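Local coordinates for putative pachytene checkpoint protein 2 (Caenorhabditis elegans, PDB 4XGU), which probably couples ATP hydrolysis to protein remodelling as a AAA+ ATPase and is thought to play a key role in chromosome recombination during meiosis, at residues N172-L177 with V293-T298; S207-I212 with F248-E253; V344-V349 with T404-M409; T351-Q356 with N366-I371. All coordinates share one frame; numbering follows the deposited sequence.

Contact 1: residues N172-L177 with V293-T298; sequences NRLILL and VLILCT
Leu174 lies across Ile295 from a neighbouring, parallel strand. Its CB starts 3.7 Å from Ile295 CG1, and CG continues over the same methylene. There the branches part: CD1 meets Ile295 CD1 at 3.6 Å, while CD2 leans along the sheet toward Cys297 SG at 4.4 Å. Ile295 turns CG1 between its backbone N and carbonyl carbon (chi1 57°), which brings that atom over the Arg173–Leu174 peptide. Leu176 CD1 rests on Cys297 CB, extending the apolar packing along this face; helix 275-288 packs on Leu174 and Ile295. On the other face Ile175 and Leu296 point the same way, CG2 of Ile175 3.5 Å from CG of Leu296, and helix 185-199 packs on Leu296 and Leu177. Branched aliphatic residues suit this strand pair, with a helix on each face. The backbones are joined by Ile295 N to Arg173 O (3.2 Å), Ile175 N to Ile295 O, Cys297 N to Ile175 O and Leu177 N to Cys297 O (2.9 Å). At the outer end Arg173 lays its CG on Val293 O and sends NE to Arg288 O. Thr298 lies beside Lys185 and the bound ADP, placing this pair at the heart of the AAA+ P-loop fold, where strand 174-178 runs into the predicted Walker A loop.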
# COMPACT_ATOMS: atom_id res chain seq x y z
N ASN B 172 -4.35 13.31 32.76
CA ASN B 172 -3.54 12.49 31.86
C ASN B 172 -2.06 12.45 32.23
O ASN B 172 -1.36 11.51 31.85
CB ASN B 172 -3.69 12.98 30.42
CG ASN B 172 -4.97 12.51 29.77
OD1 ASN B 172 -5.49 11.44 30.09
ND2 ASN B 172 -5.49 13.31 28.84
N ARG B 173 -1.60 13.47 32.94
CA ARG B 173 -0.19 13.62 33.32
C ARG B 173 0.72 13.78 32.11
O ARG B 173 1.93 13.59 32.21
CB ARG B 173 0.28 12.43 34.16
CG ARG B 173 0.72 12.81 35.56
CD ARG B 173 -0.37 12.55 36.59
NE ARG B 173 -0.61 11.12 36.79
CZ ARG B 173 -1.51 10.63 37.63
NH1 ARG B 173 -2.25 11.45 38.36
NH2 ARG B 173 -1.66 9.32 37.75
N LEU B 174 0.14 14.14 30.97
CA LEU B 174 0.92 14.39 29.76
C LEU B 174 0.67 15.82 29.29
O LEU B 174 -0.44 16.33 29.39
CB LEU B 174 0.56 13.38 28.66
CG LEU B 174 1.42 13.33 27.38
CD1 LEU B 174 1.39 11.93 26.78
CD2 LEU B 174 0.96 14.34 26.34
N ILE B 175 1.71 16.46 28.77
CA ILE B 175 1.57 17.80 28.21
C ILE B 175 2.29 17.88 26.86
O ILE B 175 3.37 17.33 26.69
CB ILE B 175 2.11 18.87 29.17
CG1 ILE B 175 2.19 20.23 28.48
CG2 ILE B 175 3.48 18.47 29.70
CD1 ILE B 175 2.96 21.27 29.25
N LEU B 176 1.67 18.57 25.91
CA LEU B 176 2.19 18.67 24.55
C LEU B 176 2.39 20.11 24.10
O LEU B 176 1.46 20.92 24.12
CB LEU B 176 1.25 17.95 23.59
CG LEU B 176 1.57 17.99 22.09
CD1 LEU B 176 2.80 17.15 21.79
CD2 LEU B 176 0.38 17.50 21.30
N LEU B 177 3.61 20.43 23.68
CA LEU B 177 3.93 21.74 23.11
C LEU B 177 4.22 21.59 21.62
O LEU B 177 5.02 20.73 21.23
CB LEU B 177 5.12 22.37 23.82
CG LEU B 177 4.99 22.62 25.32
CD1 LEU B 177 6.32 23.12 25.89
CD2 LEU B 177 3.88 23.62 25.60
N VAL B 293 4.86 11.20 38.52
CA VAL B 293 5.47 11.24 37.20
C VAL B 293 4.83 12.31 36.34
O VAL B 293 3.64 12.59 36.47
CB VAL B 293 5.36 9.86 36.51
CG1 VAL B 293 5.90 9.93 35.10
CG2 VAL B 293 6.10 8.81 37.31
N LEU B 294 5.61 12.92 35.45
CA LEU B 294 5.09 13.91 34.53
C LEU B 294 5.84 13.84 33.20
O LEU B 294 7.06 13.95 33.16
CB LEU B 294 5.21 15.30 35.14
CG LEU B 294 4.44 16.41 34.44
CD1 LEU B 294 2.97 16.05 34.40
CD2 LEU B 294 4.64 17.71 35.19
N ILE B 295 5.10 13.66 32.11
CA ILE B 295 5.74 13.52 30.80
C ILE B 295 5.45 14.72 29.89
O ILE B 295 4.31 15.16 29.77
CB ILE B 295 5.31 12.21 30.11
CG1 ILE B 295 3.80 12.15 29.95
CG2 ILE B 295 5.76 11.01 30.93
CD1 ILE B 295 3.30 10.78 29.55
N LEU B 296 6.51 15.25 29.28
CA LEU B 296 6.39 16.43 28.44
C LEU B 296 6.85 16.14 27.01
O LEU B 296 7.90 15.56 26.80
CB LEU B 296 7.21 17.59 29.02
CG LEU B 296 6.92 18.05 30.45
CD1 LEU B 296 7.75 17.27 31.47
CD2 LEU B 296 7.17 19.54 30.58
N CYS B 297 6.04 16.56 26.04
CA CYS B 297 6.34 16.31 24.64
C CYS B 297 6.43 17.61 23.84
O CYS B 297 5.74 18.58 24.13
CB CYS B 297 5.28 15.40 24.02
SG CYS B 297 5.07 13.82 24.88
N THR B 298 7.29 17.62 22.82
CA THR B 298 7.39 18.76 21.92
C THR B 298 7.37 18.28 20.48
O THR B 298 8.00 17.28 20.14
CB THR B 298 8.66 19.59 22.19
OG1 THR B 298 8.85 20.54 21.13
CG2 THR B 298 9.88 18.70 22.27

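Contact 2: residues S207-I212 with F248-E253; sequences SVMLEI and FVLIDE
Met209 to Ile212 pair in parallel register with Phe248 to Ile251, the strand axes 4.6 Å apart and inclined by 18°. The second segment, four hydrophobic residues followed by Asp252 and Glu253, matches the Walker B motif of a AAA+ ATPase. Five backbone bonds join the two, from Phe248 N to Val208 O through to Asp252 N to Ile212 O (3.2 Å); the tightest is Leu210 N to Phe248 O, 2.6 Å. The bond from Asp252 N reaches past the regular strand and ties the start of the Asp252 loop to the sheet. Met209, with an unbranched, extended chain, can cross Phe248 at the CB atoms and still carry CE to within 3.6 Å of Leu250 CD2. Glu211 runs beside Leu250, its OE2 3.1 Å from Asp252 OD2. These two oxygens are both acceptors and make no hydrogen bond; the carboxylate planes stand 85° apart, and OE1 of Glu211 is held by Trp125 NE1. On the opposite face Ile212 CD1 meets Val249 CG1 at 4.0 Å, where helix 228-241 closes over Ile212 and Val249. Phe248 lies with CG anti to its carbonyl carbon (chi1 -71°), so the ring edge comes to Ser207: OG lies in the ring plane, 3.9 Å from CE1.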
# COMPACT_ATOMS: atom_id res chain seq x y z
N SER B 207 14.42 14.79 42.89
CA SER B 207 13.73 15.01 41.62
C SER B 207 14.65 14.75 40.44
O SER B 207 15.75 15.30 40.37
CB SER B 207 13.16 16.43 41.56
OG SER B 207 12.48 16.65 40.34
N VAL B 208 14.20 13.92 39.51
CA VAL B 208 14.99 13.56 38.33
C VAL B 208 14.23 13.84 37.04
O VAL B 208 13.00 13.93 37.04
CB VAL B 208 15.41 12.08 38.36
CG1 VAL B 208 16.33 11.79 39.53
CG2 VAL B 208 14.18 11.18 38.41
N MET B 209 14.97 14.00 35.95
CA MET B 209 14.35 14.15 34.63
C MET B 209 15.06 13.31 33.58
O MET B 209 16.28 13.34 33.46
CB MET B 209 14.36 15.62 34.18
CG MET B 209 14.19 15.80 32.67
SD MET B 209 13.82 17.49 32.17
CE MET B 209 14.30 17.45 30.45
N LEU B 210 14.26 12.55 32.83
CA LEU B 210 14.77 11.72 31.75
C LEU B 210 14.41 12.32 30.40
O LEU B 210 13.24 12.48 30.07
CB LEU B 210 14.22 10.30 31.85
CG LEU B 210 14.97 9.44 32.86
CD1 LEU B 210 14.19 8.19 33.20
CD2 LEU B 210 16.34 9.07 32.31
N GLU B 211 15.44 12.66 29.62
CA GLU B 211 15.23 13.27 28.31
C GLU B 211 15.49 12.26 27.20
O GLU B 211 16.53 11.61 27.17
CB GLU B 211 16.13 14.49 28.14
CG GLU B 211 15.94 15.21 26.82
CD GLU B 211 16.80 16.45 26.71
OE1 GLU B 211 17.60 16.71 27.64
OE2 GLU B 211 16.67 17.17 25.70
N ILE B 212 14.53 12.14 26.29
CA ILE B 212 14.63 11.19 25.18
C ILE B 212 14.63 11.91 23.83
O ILE B 212 13.96 12.94 23.67
CB ILE B 212 13.46 10.18 25.21
CG1 ILE B 212 13.23 9.66 26.63
CG2 ILE B 212 13.73 9.02 24.26
CD1 ILE B 212 12.06 8.70 26.75
N PHE B 248 10.52 13.42 35.50
CA PHE B 248 10.07 14.15 34.33
C PHE B 248 10.55 13.46 33.07
O PHE B 248 11.73 13.12 32.96
CB PHE B 248 10.57 15.60 34.35
CG PHE B 248 9.90 16.46 35.38
CD1 PHE B 248 10.40 16.53 36.67
CD2 PHE B 248 8.79 17.22 35.05
CE1 PHE B 248 9.79 17.33 37.62
CE2 PHE B 248 8.18 18.02 35.99
CZ PHE B 248 8.68 18.08 37.28
N VAL B 249 9.65 13.24 32.12
CA VAL B 249 10.06 12.63 30.86
C VAL B 249 9.85 13.60 29.71
O VAL B 249 8.72 13.96 29.38
CB VAL B 249 9.28 11.34 30.59
CG1 VAL B 249 9.68 10.77 29.23
CG2 VAL B 249 9.54 10.32 31.69
N LEU B 250 10.95 14.04 29.12
CA LEU B 250 10.90 14.92 27.96
C LEU B 250 11.11 14.13 26.68
O LEU B 250 12.02 13.30 26.60
CB LEU B 250 11.94 16.04 28.08
CG LEU B 250 12.05 16.97 26.88
CD1 LEU B 250 10.73 17.68 26.64
CD2 LEU B 250 13.17 17.97 27.08
N ILE B 251 10.27 14.39 25.68
CA ILE B 251 10.38 13.72 24.39
C ILE B 251 10.43 14.75 23.26
O ILE B 251 9.47 15.48 23.03
CB ILE B 251 9.20 12.75 24.17
CG1 ILE B 251 9.18 11.69 25.27
CG2 ILE B 251 9.30 12.10 22.80
CD1 ILE B 251 7.89 10.92 25.37
N ASP B 252 11.57 14.80 22.57
CA ASP B 252 11.78 15.79 21.52
C ASP B 252 11.50 15.23 20.13
O ASP B 252 11.64 14.02 19.91
CB ASP B 252 13.22 16.33 21.58
CG ASP B 252 13.55 16.93 22.93
OD1 ASP B 252 12.72 17.68 23.47
OD2 ASP B 252 14.66 16.65 23.45
N GLU B 253 11.12 16.10 19.20
CA GLU B 253 10.82 15.73 17.82
C GLU B 253 9.90 14.52 17.75
O GLU B 253 10.20 13.53 17.08
CB GLU B 253 12.11 15.43 17.05
CG GLU B 253 12.87 16.67 16.61
CD GLU B 253 13.25 16.63 15.14
OE1 GLU B 253 13.32 15.52 14.57
OE2 GLU B 253 13.46 17.71 14.55

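Contact 3: residues V344-V349 with T404-M409; sequences VIDNEV and TLPNCM
Asp346 and Leu405 meet through one bond: Asp346 OD2 receives Leu405 N at 3.0 Å on its anti lone pair, with 149° at the hydrogen. Leu405 opens helix 405-420 of the AAA+ lid domain, so the aspartate supplies an acceptor to an amide of the helix's first turn, and its negative charge probably suits the positive end of the helix dipole. The same oxygen touches Pro406 CD at 3.2 Å; proline fits here because a first-turn residue needs no N-H for the helix. Thr404 is the N-cap, its OG1 taking Asn407 N at 3.2 Å, so threonine and aspartate serve different amides. What steadies the aspartate is its own loop. OD1 accepts Val349 N at 3.0 Å from above the carboxylate plane, an Asx motif, with a weak addition from Glu348 N. With CG anti to the backbone N (chi1 -166°), the carboxylate can bridge loop and helix, one oxygen for each. Beyond this polar centre comes apolar packing: the Val349 and Leu405 side chains cross at about a right angle, Val349 CG1 touching Leu405 CD1 at 3.7 Å, and Phe368 and Trp354 lie against Leu405. At the far end, beside helix 324-340, Val344 CG2 reaches Cys408 SG, 4.4 Å apart.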
# COMPACT_ATOMS: atom_id res chain seq x y z
N VAL B 344 29.83 45.50 24.04
CA VAL B 344 29.22 46.75 23.61
C VAL B 344 29.38 47.82 24.70
O VAL B 344 28.69 47.79 25.72
CB VAL B 344 27.73 46.58 23.27
CG1 VAL B 344 27.08 47.93 23.00
CG2 VAL B 344 27.57 45.66 22.07
N ILE B 345 30.29 48.76 24.47
CA ILE B 345 30.51 49.86 25.40
C ILE B 345 30.32 51.20 24.71
O ILE B 345 30.82 51.42 23.60
CB ILE B 345 31.93 49.82 26.02
CG1 ILE B 345 32.13 48.54 26.84
CG2 ILE B 345 32.19 51.04 26.89
CD1 ILE B 345 33.49 48.45 27.51
N ASP B 346 29.57 52.09 25.36
CA ASP B 346 29.36 53.44 24.84
C ASP B 346 29.13 54.41 25.99
O ASP B 346 28.13 54.31 26.71
CB ASP B 346 28.19 53.47 23.86
CG ASP B 346 28.13 54.76 23.05
OD1 ASP B 346 28.15 55.85 23.65
OD2 ASP B 346 28.08 54.67 21.81
N ASN B 347 30.05 55.35 26.17
CA ASN B 347 29.92 56.37 27.20
C ASN B 347 29.30 57.65 26.67
O ASN B 347 28.93 58.53 27.44
CB ASN B 347 31.28 56.67 27.83
CG ASN B 347 31.69 55.63 28.86
OD1 ASN B 347 32.73 54.99 28.73
ND2 ASN B 347 30.86 55.45 29.88
N GLU B 348 29.18 57.75 25.34
CA GLU B 348 28.56 58.92 24.72
C GLU B 348 27.07 58.98 25.03
O GLU B 348 26.50 60.06 25.20
CB GLU B 348 28.78 58.90 23.21
CG GLU B 348 30.23 59.02 22.77
CD GLU B 348 30.39 58.91 21.26
OE1 GLU B 348 29.42 58.51 20.59
OE2 GLU B 348 31.49 59.22 20.75
N VAL B 349 26.43 57.82 25.08
CA VAL B 349 25.00 57.72 25.32
C VAL B 349 24.73 57.16 26.72
O VAL B 349 25.36 56.19 27.14
CB VAL B 349 24.31 56.85 24.24
CG1 VAL B 349 24.96 55.48 24.15
CG2 VAL B 349 22.83 56.73 24.49
N THR B 404 30.39 50.60 19.44
CA THR B 404 29.61 51.73 19.91
C THR B 404 28.13 51.43 19.71
O THR B 404 27.77 50.64 18.83
CB THR B 404 29.98 53.04 19.18
OG1 THR B 404 29.36 53.06 17.89
CG2 THR B 404 31.49 53.15 19.03
N LEU B 405 27.27 52.04 20.52
CA LEU B 405 25.83 51.80 20.42
C LEU B 405 25.23 52.21 19.07
O LEU B 405 24.42 51.46 18.51
CB LEU B 405 25.10 52.51 21.56
CG LEU B 405 23.69 52.01 21.89
CD1 LEU B 405 23.40 52.20 23.36
CD2 LEU B 405 22.63 52.72 21.07
N PRO B 406 25.61 53.39 18.53
CA PRO B 406 25.07 53.72 17.20
C PRO B 406 25.49 52.73 16.12
O PRO B 406 24.68 52.37 15.27
CB PRO B 406 25.65 55.11 16.92
CG PRO B 406 25.89 55.69 18.27
CD PRO B 406 26.35 54.53 19.10
N ASN B 407 26.75 52.30 16.15
CA ASN B 407 27.23 51.32 15.18
C ASN B 407 26.61 49.95 15.41
O ASN B 407 26.36 49.21 14.47
CB ASN B 407 28.76 51.22 15.23
CG ASN B 407 29.42 51.72 13.96
OD1 ASN B 407 28.82 51.67 12.89
ND2 ASN B 407 30.65 52.21 14.08
N CYS B 408 26.37 49.63 16.68
CA CYS B 408 25.76 48.36 17.06
C CYS B 408 24.40 48.17 16.39
O CYS B 408 24.09 47.08 15.90
CB CYS B 408 25.60 48.28 18.57
SG CYS B 408 24.52 46.95 19.13
N MET B 409 23.61 49.23 16.38
CA MET B 409 22.31 49.22 15.71
C MET B 409 22.48 49.01 14.21
O MET B 409 21.70 48.30 13.58
CB MET B 409 21.56 50.52 16.00
CG MET B 409 20.15 50.33 16.52
SD MET B 409 20.07 49.30 18.00
CE MET B 409 21.20 50.16 19.08

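Contact 4: residues T351-Q356 with N366-I371; sequences TDYWPQ and NEFTEI
Tyr353 crosses the Phe368 side chain at about a right angle, and Tyr353 CE1 lies 4.1 Å from Phe368 CD2. The ring centroids are 5.6 Å apart and the planes 50° askew, an oblique aromatic pair. With CG anti to the backbone N (chi1 -156°), the tyrosine swings toward helix 367-378, and its backbone O lies at the edge of the Phe368 ring, in plane and 4.0 Å from CD2. An aromatic suits position 368 because the same ring also packs on Leu405 and Pro406 of helix 405-420. Along the helix, Thr369 turns OG1 to the loop, where Gln356 N approaches it at 3.3 Å in a weak hydrogen bond and Pro355 CA comes equally close. A small hydroxyl fits here, where Pro355 and Thr369 have their CA atoms only 4.4 Å apart. The loop is also tied to itself: Gln356 folds its amide back so that NE2 reaches Trp354 O at 2.6 Å, from above the carbonyl plane. Trp354 turns away to helices 324-340 and 405-420. Asn366 OD1 lies 3.0 Å from Asp352 O, two acceptors that form no bond, while ND2 makes a weak hydrogen bond to Pro364 O. In this lid domain the joint between loop and helix therefore rests on aromatic contact and close packing of Asn366 and Thr369 against the loop; the one hydrogen bond across it, being weak, probably adds little.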
# COMPACT_ATOMS: atom_id res chain seq x y z
N THR B 351 22.25 55.82 30.16
CA THR B 351 21.32 54.72 30.42
C THR B 351 19.88 55.03 30.03
O THR B 351 19.18 54.18 29.49
CB THR B 351 21.34 54.31 31.91
OG1 THR B 351 20.59 55.26 32.67
CG2 THR B 351 22.78 54.26 32.42
N ASP B 352 19.43 56.25 30.31
CA ASP B 352 18.08 56.67 29.96
C ASP B 352 17.89 56.67 28.45
O ASP B 352 16.81 56.34 27.93
CB ASP B 352 17.77 58.06 30.53
CG ASP B 352 17.70 58.07 32.04
OD1 ASP B 352 17.50 56.98 32.64
OD2 ASP B 352 17.84 59.16 32.64
N TYR B 353 18.95 57.05 27.74
CA TYR B 353 18.92 57.16 26.29
C TYR B 353 19.10 55.77 25.63
O TYR B 353 18.64 55.54 24.51
CB TYR B 353 20.01 58.13 25.83
CG TYR B 353 19.78 58.80 24.48
CD1 TYR B 353 18.79 58.37 23.62
CD2 TYR B 353 20.58 59.87 24.09
CE1 TYR B 353 18.59 58.98 22.39
CE2 TYR B 353 20.39 60.49 22.87
CZ TYR B 353 19.40 60.04 22.02
OH TYR B 353 19.21 60.66 20.81
N TRP B 354 19.75 54.86 26.35
CA TRP B 354 19.85 53.46 25.93
C TRP B 354 18.45 52.88 25.73
O TRP B 354 17.50 53.30 26.40
CB TRP B 354 20.62 52.64 26.97
CG TRP B 354 22.13 52.65 26.81
CD1 TRP B 354 22.94 53.75 26.80
CD2 TRP B 354 22.98 51.51 26.67
NE1 TRP B 354 24.25 53.36 26.65
CE2 TRP B 354 24.31 51.99 26.57
CE3 TRP B 354 22.76 50.13 26.62
CZ2 TRP B 354 25.40 51.14 26.42
CZ3 TRP B 354 23.85 49.29 26.47
CH2 TRP B 354 25.15 49.80 26.37
N PRO B 355 18.32 51.91 24.81
CA PRO B 355 17.02 51.26 24.58
C PRO B 355 16.45 50.62 25.84
O PRO B 355 17.15 49.87 26.53
CB PRO B 355 17.34 50.20 23.51
CG PRO B 355 18.82 50.04 23.55
CD PRO B 355 19.36 51.38 23.92
N GLN B 356 15.19 50.91 26.12
CA GLN B 356 14.53 50.43 27.33
C GLN B 356 13.46 49.41 26.98
O GLN B 356 13.26 49.08 25.81
CB GLN B 356 13.91 51.60 28.10
CG GLN B 356 14.81 52.81 28.22
CD GLN B 356 15.94 52.60 29.22
OE1 GLN B 356 15.77 51.91 30.22
NE2 GLN B 356 17.09 53.19 28.94
N ASN B 366 12.17 56.01 22.83
CA ASN B 366 13.45 56.60 22.47
C ASN B 366 13.74 56.30 21.01
O ASN B 366 13.29 55.27 20.49
CB ASN B 366 14.56 56.07 23.37
CG ASN B 366 14.45 56.55 24.81
OD1 ASN B 366 15.39 57.13 25.35
ND2 ASN B 366 13.29 56.32 25.42
N GLU B 367 14.47 57.18 20.33
CA GLU B 367 14.78 56.94 18.93
C GLU B 367 15.60 55.66 18.80
O GLU B 367 15.36 54.85 17.91
CB GLU B 367 15.52 58.13 18.31
CG GLU B 367 15.29 58.27 16.81
CD GLU B 367 13.85 58.62 16.47
OE1 GLU B 367 13.24 59.43 17.19
OE2 GLU B 367 13.32 58.07 15.47
N PHE B 368 16.56 55.48 19.70
CA PHE B 368 17.33 54.24 19.75
C PHE B 368 16.42 53.05 20.04
O PHE B 368 16.58 51.98 19.46
CB PHE B 368 18.43 54.32 20.81
CG PHE B 368 19.74 54.81 20.27
CD1 PHE B 368 20.17 54.45 19.00
CD2 PHE B 368 20.55 55.64 21.03
CE1 PHE B 368 21.37 54.90 18.50
CE2 PHE B 368 21.76 56.10 20.54
CZ PHE B 368 22.17 55.73 19.27
N THR B 369 15.46 53.26 20.94
CA THR B 369 14.42 52.27 21.19
C THR B 369 13.61 52.07 19.91
O THR B 369 13.24 50.95 19.57
CB THR B 369 13.49 52.71 22.34
OG1 THR B 369 14.23 52.78 23.56
CG2 THR B 369 12.33 51.74 22.51
N GLU B 370 13.36 53.17 19.20
CA GLU B 370 12.59 53.13 17.97
C GLU B 370 13.38 52.52 16.81
O GLU B 370 12.85 51.72 16.04
CB GLU B 370 12.12 54.54 17.59
CG GLU B 370 11.25 54.60 16.34
CD GLU B 370 9.89 53.97 16.54
OE1 GLU B 370 9.43 53.87 17.69
OE2 GLU B 370 9.27 53.56 15.53
N ILE B 371 14.65 52.89 16.70
CA ILE B 371 15.52 52.35 15.65
C ILE B 371 15.66 50.84 15.80
O ILE B 371 15.62 50.10 14.82
CB ILE B 371 16.91 53.01 15.66
CG1 ILE B 371 16.82 54.48 15.28
CG2 ILE B 371 17.84 52.31 14.68
CD1 ILE B 371 18.11 55.24 15.49

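Contacts 1 and 2 are fully buried, between parallel neighbours of one mixed sheet, and contact 2 is nested in the loop that contact 1 closes; strands 245-251 and 293-299 are neighbours, probably joined by Leu296 N to Val249 O. Regular backbone bonds and aliphatic side chains dominate both, with Thr298 and Asp252 at the nucleotide end. Contacts 3 and 4 lie in the lid, on the other side of the chain's centre, contact 1 being about 44 Å from contact 3 between centres. They are only partly buried and join loops to helix starts through single side-chain bonds and mixed packing. Leu405, Trp354 and Phe368 knit these two together, centres about 11 Å apart.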